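PDB 2CYA: tyrosine--tRNA ligase from Aeropyrum pernix, which probably catalyses the ATP-dependent attachment of tyrosine to its cognate tRNA, by way of a tyrosyl-adenylate intermediate. Local coordinates for residues Val63-Trp76 with Pro108-Ala121. Residues are numbered along the deposited sequence; the frame is centred on the assembly and turned at random.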
ATOM      1  N   VAL A  63      19.233 -20.291  14.734  1.00 31.12           N
ATOM      2  CA  VAL A  63      20.615 -19.995  14.358  1.00 31.78           C
ATOM      3  C   VAL A  63      21.533 -21.206  14.603  1.00 33.29           C
ATOM      4  O   VAL A  63      22.381 -21.521  13.773  1.00 32.58           O
ATOM      5  CB  VAL A  63      21.175 -18.798  15.169  1.00 32.00           C
ATOM      6  CG1 VAL A  63      22.701 -18.701  14.994  1.00 32.00           C
ATOM      7  CG2 VAL A  63      20.508 -17.505  14.717  1.00 34.13           C
ATOM      8  N   GLU A  64      21.366 -21.877  15.739  1.00 33.41           N
ATOM      9  CA  GLU A  64      22.216 -23.031  16.055  1.00 35.31           C
ATOM     10  C   GLU A  64      21.830 -24.224  15.199  1.00 35.36           C
ATOM     11  O   GLU A  64      22.584 -25.186  15.091  1.00 39.66           O
ATOM     12  CB  GLU A  64      22.135 -23.382  17.557  1.00 36.04           C
ATOM     13  CG  GLU A  64      22.550 -22.215  18.473  1.00 37.51           C
ATOM     14  CD  GLU A  64      22.502 -22.539  19.970  1.00 41.26           C
ATOM     15  OE1 GLU A  64      21.656 -23.359  20.411  1.00 41.23           O
ATOM     16  OE2 GLU A  64      23.309 -21.944  20.713  1.00 41.30           O
ATOM     17  N   ALA A  65      20.664 -24.152  14.571  1.00 33.68           N
ATOM     18  CA  ALA A  65      20.209 -25.230  13.703  1.00 31.46           C
ATOM     19  C   ALA A  65      20.630 -24.976  12.248  1.00 31.65           C
ATOM     20  O   ALA A  65      20.184 -25.663  11.326  1.00 32.07           O
ATOM     21  CB  ALA A  65      18.698 -25.382  13.813  1.00 29.12           C
ATOM     22  N   GLY A  66      21.498 -23.990  12.039  1.00 30.21           N
ATOM     23  CA  GLY A  66      21.962 -23.718  10.693  1.00 31.82           C
ATOM     24  C   GLY A  66      21.157 -22.759   9.814  1.00 33.13           C
ATOM     25  O   GLY A  66      21.546 -22.529   8.672  1.00 34.82           O
ATOM     26  N   VAL A  67      20.060 -22.191  10.316  1.00 32.85           N
ATOM     27  CA  VAL A  67      19.251 -21.246   9.522  1.00 30.71           C
ATOM     28  C   VAL A  67      19.900 -19.854   9.426  1.00 30.63           C
ATOM     29  O   VAL A  67      20.326 -19.315  10.436  1.00 33.28           O
ATOM     30  CB  VAL A  67      17.842 -21.074  10.139  1.00 29.74           C
ATOM     31  CG1 VAL A  67      17.034 -20.054   9.324  1.00 29.69           C
ATOM     32  CG2 VAL A  67      17.110 -22.440  10.186  1.00 27.31           C
ATOM     33  N   ASP A  68      20.003 -19.278   8.226  1.00 31.07           N
ATOM     34  CA  ASP A  68      20.565 -17.925   8.089  1.00 30.84           C
ATOM     35  C   ASP A  68      19.414 -17.012   8.513  1.00 30.70           C
ATOM     36  O   ASP A  68      18.399 -16.878   7.811  1.00 30.10           O
ATOM     37  CB  ASP A  68      20.992 -17.632   6.643  1.00 37.13           C
ATOM     38  CG  ASP A  68      22.357 -18.249   6.292  1.00 44.84           C
ATOM     39  OD1 ASP A  68      23.347 -18.034   7.047  1.00 49.64           O
ATOM     40  OD2 ASP A  68      22.451 -18.939   5.253  1.00 49.72           O
ATOM     41  N   PHE A  69      19.593 -16.377   9.663  1.00 29.19           N
ATOM     42  CA  PHE A  69      18.547 -15.585  10.281  1.00 29.24           C
ATOM     43  C   PHE A  69      18.657 -14.076  10.270  1.00 29.18           C
ATOM     44  O   PHE A  69      19.743 -13.505  10.405  1.00 28.84           O
ATOM     45  CB  PHE A  69      18.404 -16.045  11.743  1.00 29.80           C
ATOM     46  CG  PHE A  69      17.011 -15.964  12.275  1.00 28.39           C
ATOM     47  CD1 PHE A  69      16.079 -16.943  11.958  1.00 27.38           C
ATOM     48  CD2 PHE A  69      16.604 -14.863  13.034  1.00 29.92           C
ATOM     49  CE1 PHE A  69      14.743 -16.820  12.382  1.00 28.66           C
ATOM     50  CE2 PHE A  69      15.278 -14.735  13.460  1.00 25.53           C
ATOM     51  CZ  PHE A  69      14.349 -15.710  13.129  1.00 24.81           C
ATOM     52  N   SER A  70      17.488 -13.448  10.156  1.00 28.21           N
ATOM     53  CA  SER A  70      17.348 -11.998  10.172  1.00 25.22           C
ATOM     54  C   SER A  70      16.240 -11.621  11.144  1.00 24.35           C
ATOM     55  O   SER A  70      15.272 -12.377  11.364  1.00 21.94           O
ATOM     56  CB  SER A  70      16.955 -11.450   8.792  1.00 24.89           C
ATOM     57  OG  SER A  70      17.901 -11.768   7.800  1.00 26.98           O
ATOM     58  N   VAL A  71      16.390 -10.456  11.744  1.00 22.25           N
ATOM     59  CA  VAL A  71      15.357  -9.959  12.632  1.00 25.48           C
ATOM     60  C   VAL A  71      14.906  -8.672  11.933  1.00 27.31           C
ATOM     61  O   VAL A  71      15.725  -7.798  11.633  1.00 26.98           O
ATOM     62  CB  VAL A  71      15.880  -9.624  14.063  1.00 23.47           C
ATOM     63  CG1 VAL A  71      14.788  -8.877  14.842  1.00 18.75           C
ATOM     64  CG2 VAL A  71      16.242 -10.928  14.839  1.00 18.88           C
ATOM     65  N   LEU A  72      13.622  -8.573  11.625  1.00 27.28           N
ATOM     66  CA  LEU A  72      13.134  -7.353  10.980  1.00 27.71           C
ATOM     67  C   LEU A  72      12.550  -6.421  12.033  1.00 25.59           C
ATOM     68  O   LEU A  72      11.552  -6.750  12.668  1.00 26.44           O
ATOM     69  CB  LEU A  72      12.046  -7.654   9.933  1.00 26.84           C
ATOM     70  CG  LEU A  72      11.462  -6.360   9.328  1.00 27.89           C
ATOM     71  CD1 LEU A  72      12.536  -5.724   8.433  1.00 24.10           C
ATOM     72  CD2 LEU A  72      10.156  -6.635   8.509  1.00 26.78           C
ATOM     73  N   GLU A  73      13.174  -5.269  12.229  1.00 25.41           N
ATOM     74  CA  GLU A  73      12.647  -4.302  13.186  1.00 27.87           C
ATOM     75  C   GLU A  73      11.543  -3.643  12.377  1.00 28.41           C
ATOM     76  O   GLU A  73      11.803  -2.744  11.589  1.00 29.57           O
ATOM     77  CB  GLU A  73      13.759  -3.320  13.583  1.00 28.94           C
ATOM     78  CG  GLU A  73      14.906  -4.090  14.246  1.00 30.86           C
ATOM     79  CD  GLU A  73      16.168  -3.295  14.466  1.00 33.66           C
ATOM     80  OE1 GLU A  73      16.375  -2.276  13.766  1.00 36.07           O
ATOM     81  OE2 GLU A  73      16.976  -3.716  15.336  1.00 33.72           O
ATOM     82  N   ALA A  74      10.315  -4.132  12.564  1.00 28.38           N
ATOM     83  CA  ALA A  74       9.143  -3.672  11.813  1.00 28.30           C
ATOM     84  C   ALA A  74       8.642  -2.313  12.263  1.00 27.88           C
ATOM     85  O   ALA A  74       7.516  -2.187  12.759  1.00 28.17           O
ATOM     86  CB  ALA A  74       8.036  -4.700  11.932  1.00 24.93           C
ATOM     87  N   THR A  75       9.480  -1.300  12.070  1.00 26.54           N
ATOM     88  CA  THR A  75       9.161   0.047  12.505  1.00 27.73           C
ATOM     89  C   THR A  75       7.954   0.663  11.820  1.00 29.78           C
ATOM     90  O   THR A  75       7.155   1.330  12.477  1.00 28.76           O
ATOM     91  CB  THR A  75      10.370   0.987  12.332  1.00 28.11           C
ATOM     92  OG1 THR A  75      10.698   1.095  10.944  1.00 30.84           O
ATOM     93  CG2 THR A  75      11.589   0.443  13.113  1.00 27.21           C
ATOM     94  N   TRP A  76       7.808   0.438  10.515  1.00 28.06           N
ATOM     95  CA  TRP A  76       6.667   0.995   9.798  1.00 31.52           C
ATOM     96  C   TRP A  76       5.370   0.331  10.267  1.00 30.33           C
ATOM     97  O   TRP A  76       4.320   0.967  10.351  1.00 32.08           O
ATOM     98  CB  TRP A  76       6.867   0.844   8.278  1.00 29.35           C
ATOM     99  CG  TRP A  76       7.817   1.878   7.732  1.00 31.02           C
ATOM    100  CD1 TRP A  76       8.985   2.304   8.301  1.00 31.77           C
ATOM    101  CD2 TRP A  76       7.672   2.625   6.514  1.00 31.17           C
ATOM    102  NE1 TRP A  76       9.578   3.267   7.513  1.00 31.69           N
ATOM    103  CE2 TRP A  76       8.788   3.485   6.414  1.00 31.57           C
ATOM    104  CE3 TRP A  76       6.705   2.652   5.500  1.00 31.18           C
ATOM    105  CZ2 TRP A  76       8.962   4.364   5.342  1.00 32.42           C
ATOM    106  CZ3 TRP A  76       6.880   3.528   4.426  1.00 29.62           C
ATOM    107  CH2 TRP A  76       7.998   4.368   4.359  1.00 30.03           C
ATOM    108  N   PRO A 108      23.093 -15.387  19.973  1.00 29.37           N
ATOM    109  CA  PRO A 108      24.334 -15.061  19.255  1.00 30.98           C
ATOM    110  C   PRO A 108      24.046 -13.989  18.195  1.00 31.66           C
ATOM    111  O   PRO A 108      23.977 -14.302  17.006  1.00 31.99           O
ATOM    112  CB  PRO A 108      24.729 -16.398  18.627  1.00 30.04           C
ATOM    113  CG  PRO A 108      23.404 -17.056  18.372  1.00 30.98           C
ATOM    114  CD  PRO A 108      22.600 -16.732  19.610  1.00 31.17           C
ATOM    115  N   VAL A 109      23.874 -12.741  18.632  1.00 30.37           N
ATOM    116  CA  VAL A 109      23.543 -11.654  17.715  1.00 32.47           C
ATOM    117  C   VAL A 109      24.546 -11.399  16.591  1.00 34.89           C
ATOM    118  O   VAL A 109      24.196 -10.820  15.561  1.00 33.60           O
ATOM    119  CB  VAL A 109      23.278 -10.328  18.485  1.00 30.57           C
ATOM    120  CG1 VAL A 109      22.046 -10.496  19.386  1.00 31.41           C
ATOM    121  CG2 VAL A 109      24.486  -9.944  19.328  1.00 30.70           C
ATOM    122  N   GLU A 110      25.784 -11.848  16.768  1.00 36.98           N
ATOM    123  CA  GLU A 110      26.795 -11.640  15.739  1.00 38.42           C
ATOM    124  C   GLU A 110      26.421 -12.387  14.463  1.00 38.35           C
ATOM    125  O   GLU A 110      26.805 -11.987  13.361  1.00 38.60           O
ATOM    126  CB  GLU A 110      28.173 -12.111  16.227  1.00 41.20           C
ATOM    127  CG  GLU A 110      28.309 -13.616  16.447  1.00 45.42           C
ATOM    128  CD  GLU A 110      27.729 -14.095  17.773  1.00 48.89           C
ATOM    129  OE1 GLU A 110      27.246 -13.254  18.568  1.00 51.19           O
ATOM    130  OE2 GLU A 110      27.768 -15.323  18.022  1.00 51.03           O
ATOM    131  N   ARG A 111      25.670 -13.470  14.621  1.00 37.61           N
ATOM    132  CA  ARG A 111      25.241 -14.296  13.501  1.00 37.75           C
ATOM    133  C   ARG A 111      23.851 -13.904  12.991  1.00 38.17           C
ATOM    134  O   ARG A 111      23.334 -14.524  12.070  1.00 38.95           O
ATOM    135  CB  ARG A 111      25.249 -15.774  13.921  1.00 39.14           C
ATOM    136  CG  ARG A 111      26.656 -16.312  14.262  1.00 41.04           C
ATOM    137  CD  ARG A 111      26.634 -17.729  14.869  1.00 43.00           C
ATOM    138  NE  ARG A 111      26.254 -18.760  13.906  1.00 45.78           N
ATOM    139  CZ  ARG A 111      25.994 -20.029  14.220  1.00 48.25           C
ATOM    140  NH1 ARG A 111      26.069 -20.438  15.482  1.00 50.17           N
ATOM    141  NH2 ARG A 111      25.660 -20.899  13.270  1.00 49.71           N
ATOM    142  N   VAL A 112      23.256 -12.869  13.583  1.00 37.86           N
ATOM    143  CA  VAL A 112      21.927 -12.410  13.171  1.00 36.64           C
ATOM    144  C   VAL A 112      22.010 -11.090  12.406  1.00 36.40           C
ATOM    145  O   VAL A 112      22.740 -10.194  12.798  1.00 34.89           O
ATOM    146  CB  VAL A 112      20.998 -12.181  14.390  1.00 34.80           C
ATOM    147  CG1 VAL A 112      19.612 -11.722  13.920  1.00 34.48           C
ATOM    148  CG2 VAL A 112      20.888 -13.449  15.216  1.00 35.05           C
ATOM    149  N   ARG A 113      21.264 -10.978  11.310  1.00 36.73           N
ATOM    150  CA  ARG A 113      21.241  -9.744  10.546  1.00 35.65           C
ATOM    151  C   ARG A 113      20.015  -8.911  10.957  1.00 34.84           C
ATOM    152  O   ARG A 113      18.869  -9.291  10.709  1.00 33.82           O
ATOM    153  CB  ARG A 113      21.199 -10.049   9.048  1.00 38.08           C
ATOM    154  CG  ARG A 113      21.271  -8.806   8.168  1.00 42.17           C
ATOM    155  CD  ARG A 113      21.070  -9.138   6.680  1.00 46.04           C
ATOM    156  NE  ARG A 113      19.807  -9.841   6.412  1.00 48.12           N
ATOM    157  CZ  ARG A 113      18.939  -9.489   5.464  1.00 50.10           C
ATOM    158  NH1 ARG A 113      19.183  -8.434   4.688  1.00 50.58           N
ATOM    159  NH2 ARG A 113      17.836 -10.205   5.269  1.00 48.24           N
ATOM    160  N   PHE A 114      20.259  -7.787  11.621  1.00 32.75           N
ATOM    161  CA  PHE A 114      19.179  -6.905  12.041  1.00 30.95           C
ATOM    162  C   PHE A 114      18.885  -5.954  10.894  1.00 31.08           C
ATOM    163  O   PHE A 114      19.799  -5.348  10.336  1.00 32.33           O
ATOM    164  CB  PHE A 114      19.564  -6.129  13.306  1.00 28.69           C
ATOM    165  CG  PHE A 114      19.540  -6.970  14.552  1.00 26.92           C
ATOM    166  CD1 PHE A 114      20.652  -7.715  14.927  1.00 27.64           C
ATOM    167  CD2 PHE A 114      18.390  -7.039  15.331  1.00 25.82           C
ATOM    168  CE1 PHE A 114      20.623  -8.520  16.071  1.00 27.97           C
ATOM    169  CE2 PHE A 114      18.343  -7.841  16.479  1.00 27.94           C
ATOM    170  CZ  PHE A 114      19.463  -8.580  16.847  1.00 29.70           C
ATOM    171  N   VAL A 115      17.606  -5.852  10.540  1.00 29.34           N
ATOM    172  CA  VAL A 115      17.148  -5.026   9.427  1.00 27.92           C
ATOM    173  C   VAL A 115      16.029  -4.107   9.873  1.00 26.75           C
ATOM    174  O   VAL A 115      15.038  -4.565  10.458  1.00 27.19           O
ATOM    175  CB  VAL A 115      16.577  -5.917   8.289  1.00 29.07           C
ATOM    176  CG1 VAL A 115      16.349  -5.110   7.022  1.00 30.76           C
ATOM    177  CG2 VAL A 115      17.492  -7.070   8.032  1.00 32.91           C
ATOM    178  N   ASP A 116      16.187  -2.819   9.611  1.00 28.21           N
ATOM    179  CA  ASP A 116      15.150  -1.828   9.929  1.00 28.95           C
ATOM    180  C   ASP A 116      14.195  -1.821   8.718  1.00 29.06           C
ATOM    181  O   ASP A 116      14.644  -1.817   7.576  1.00 29.53           O
ATOM    182  CB  ASP A 116      15.780  -0.431  10.095  1.00 31.68           C
ATOM    183  CG  ASP A 116      14.767   0.627  10.522  1.00 34.09           C
ATOM    184  OD1 ASP A 116      13.722   0.778   9.849  1.00 35.83           O
ATOM    185  OD2 ASP A 116      15.013   1.305  11.535  1.00 33.73           O
ATOM    186  N   ALA A 117      12.888  -1.844   8.953  1.00 29.55           N
ATOM    187  CA  ALA A 117      11.927  -1.838   7.846  1.00 29.06           C
ATOM    188  C   ALA A 117      12.219  -0.717   6.829  1.00 30.14           C
ATOM    189  O   ALA A 117      11.852  -0.815   5.658  1.00 28.80           O
ATOM    190  CB  ALA A 117      10.518  -1.684   8.397  1.00 27.91           C
ATOM    191  N   GLU A 118      12.880   0.345   7.283  1.00 30.91           N
ATOM    192  CA  GLU A 118      13.208   1.466   6.409  1.00 33.47           C
ATOM    193  C   GLU A 118      14.025   1.046   5.194  1.00 32.63           C
ATOM    194  O   GLU A 118      13.892   1.640   4.122  1.00 32.70           O
ATOM    195  CB  GLU A 118      13.990   2.536   7.174  1.00 38.26           C
ATOM    196  CG  GLU A 118      14.046   3.862   6.454  1.00 43.22           C
ATOM    197  CD  GLU A 118      13.329   4.960   7.213  1.00 49.26           C
ATOM    198  OE1 GLU A 118      12.199   4.731   7.721  1.00 51.56           O
ATOM    199  OE2 GLU A 118      13.901   6.065   7.296  1.00 53.12           O
ATOM    200  N   GLU A 119      14.873   0.038   5.356  1.00 30.35           N
ATOM    201  CA  GLU A 119      15.690  -0.436   4.251  1.00 32.85           C
ATOM    202  C   GLU A 119      14.798  -1.075   3.200  1.00 31.76           C
ATOM    203  O   GLU A 119      15.067  -0.974   2.013  1.00 32.83           O
ATOM    204  CB  GLU A 119      16.738  -1.453   4.725  1.00 34.59           C
ATOM    205  CG  GLU A 119      17.585  -0.969   5.893  1.00 42.55           C
ATOM    206  CD  GLU A 119      18.606  -2.009   6.359  1.00 46.06           C
ATOM    207  OE1 GLU A 119      18.985  -1.963   7.557  1.00 46.18           O
ATOM    208  OE2 GLU A 119      19.025  -2.857   5.528  1.00 47.37           O
ATOM    209  N   LEU A 120      13.734  -1.741   3.628  1.00 30.56           N
ATOM    210  CA  LEU A 120      12.834  -2.348   2.662  1.00 30.24           C
ATOM    211  C   LEU A 120      11.975  -1.252   2.018  1.00 30.78           C
ATOM    212  O   LEU A 120      11.748  -1.258   0.810  1.00 32.61           O
ATOM    213  CB  LEU A 120      11.937  -3.384   3.352  1.00 31.38           C
ATOM    214  CG  LEU A 120      12.459  -4.831   3.445  1.00 31.34           C
ATOM    215  CD1 LEU A 120      13.854  -4.869   4.057  1.00 31.26           C
ATOM    216  CD2 LEU A 120      11.497  -5.649   4.272  1.00 28.30           C
ATOM    217  N   ALA A 121      11.522  -0.308   2.837  1.00 28.43           N
ATOM    218  CA  ALA A 121      10.675   0.784   2.389  1.00 29.32           C
ATOM    219  C   ALA A 121      11.305   1.644   1.297  1.00 29.80           C
ATOM    220  O   ALA A 121      10.584   2.260   0.510  1.00 28.41           O
ATOM    221  CB  ALA A 121      10.279   1.675   3.590  1.00 27.69           C
TER
HETATM  222  O   HOH W   1      22.012 -16.660  11.092  1.00 39.78           O
HETATM  223  O   HOH W   2      15.335   0.076  14.008  1.00 36.05           O
HETATM  224  O   HOH W   3      12.940   3.267  10.692  1.00 51.53           O
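Trp76 closes one end of this contact against Glu118 and Ala121. Its NE1 gives a nearly straight bond to Glu118 OE1 (3.0 Å, 169°). The oxygen lies in the indole plane and is met on its anti side, with ring and carboxylate almost perpendicular. Ala121 CB sits over one face of the six-membered ring, 3.6 Å from its centroid, a CH-pi contact.

Between the ends, strands 68-73 and 113-116 pair in parallel at the edge of the Rossmann-like class I sheet. Ser70 and Arg113 share one face. With CG anti to the backbone N (chi1 -176°) and a bend at chi3, Arg113 brings NE and NH2 side-on to Ser70 OG, each at 3.0 Å. Val115 CG2 covers one face of that guanidinium. On the opposite face of the sheet, Val71 CB packs 3.8 Å from Phe114 CD2. Glu73 OE2 lies against Phe114 CD2 and forms a salt bridge with Arg99 of helix 88-104.

Asp116 N-caps helix 117-121: its OD1 accepts from Glu118 N at 2.7 Å. One water donates to both Glu73 OE1 and Asp116 OD2. At the far end Val63 CG1 lies over the centre of the Arg111 guanidinium, 3.6 Å from CZ.

Leu72 CD1 rests on Val115, and the Leu72 side chain also lies near Tyr39 and Asp172, predicted tyrosine-binding residues. The water bridge and Arg99 probably ease the closeness of the two acids, Glu73 and Asp116.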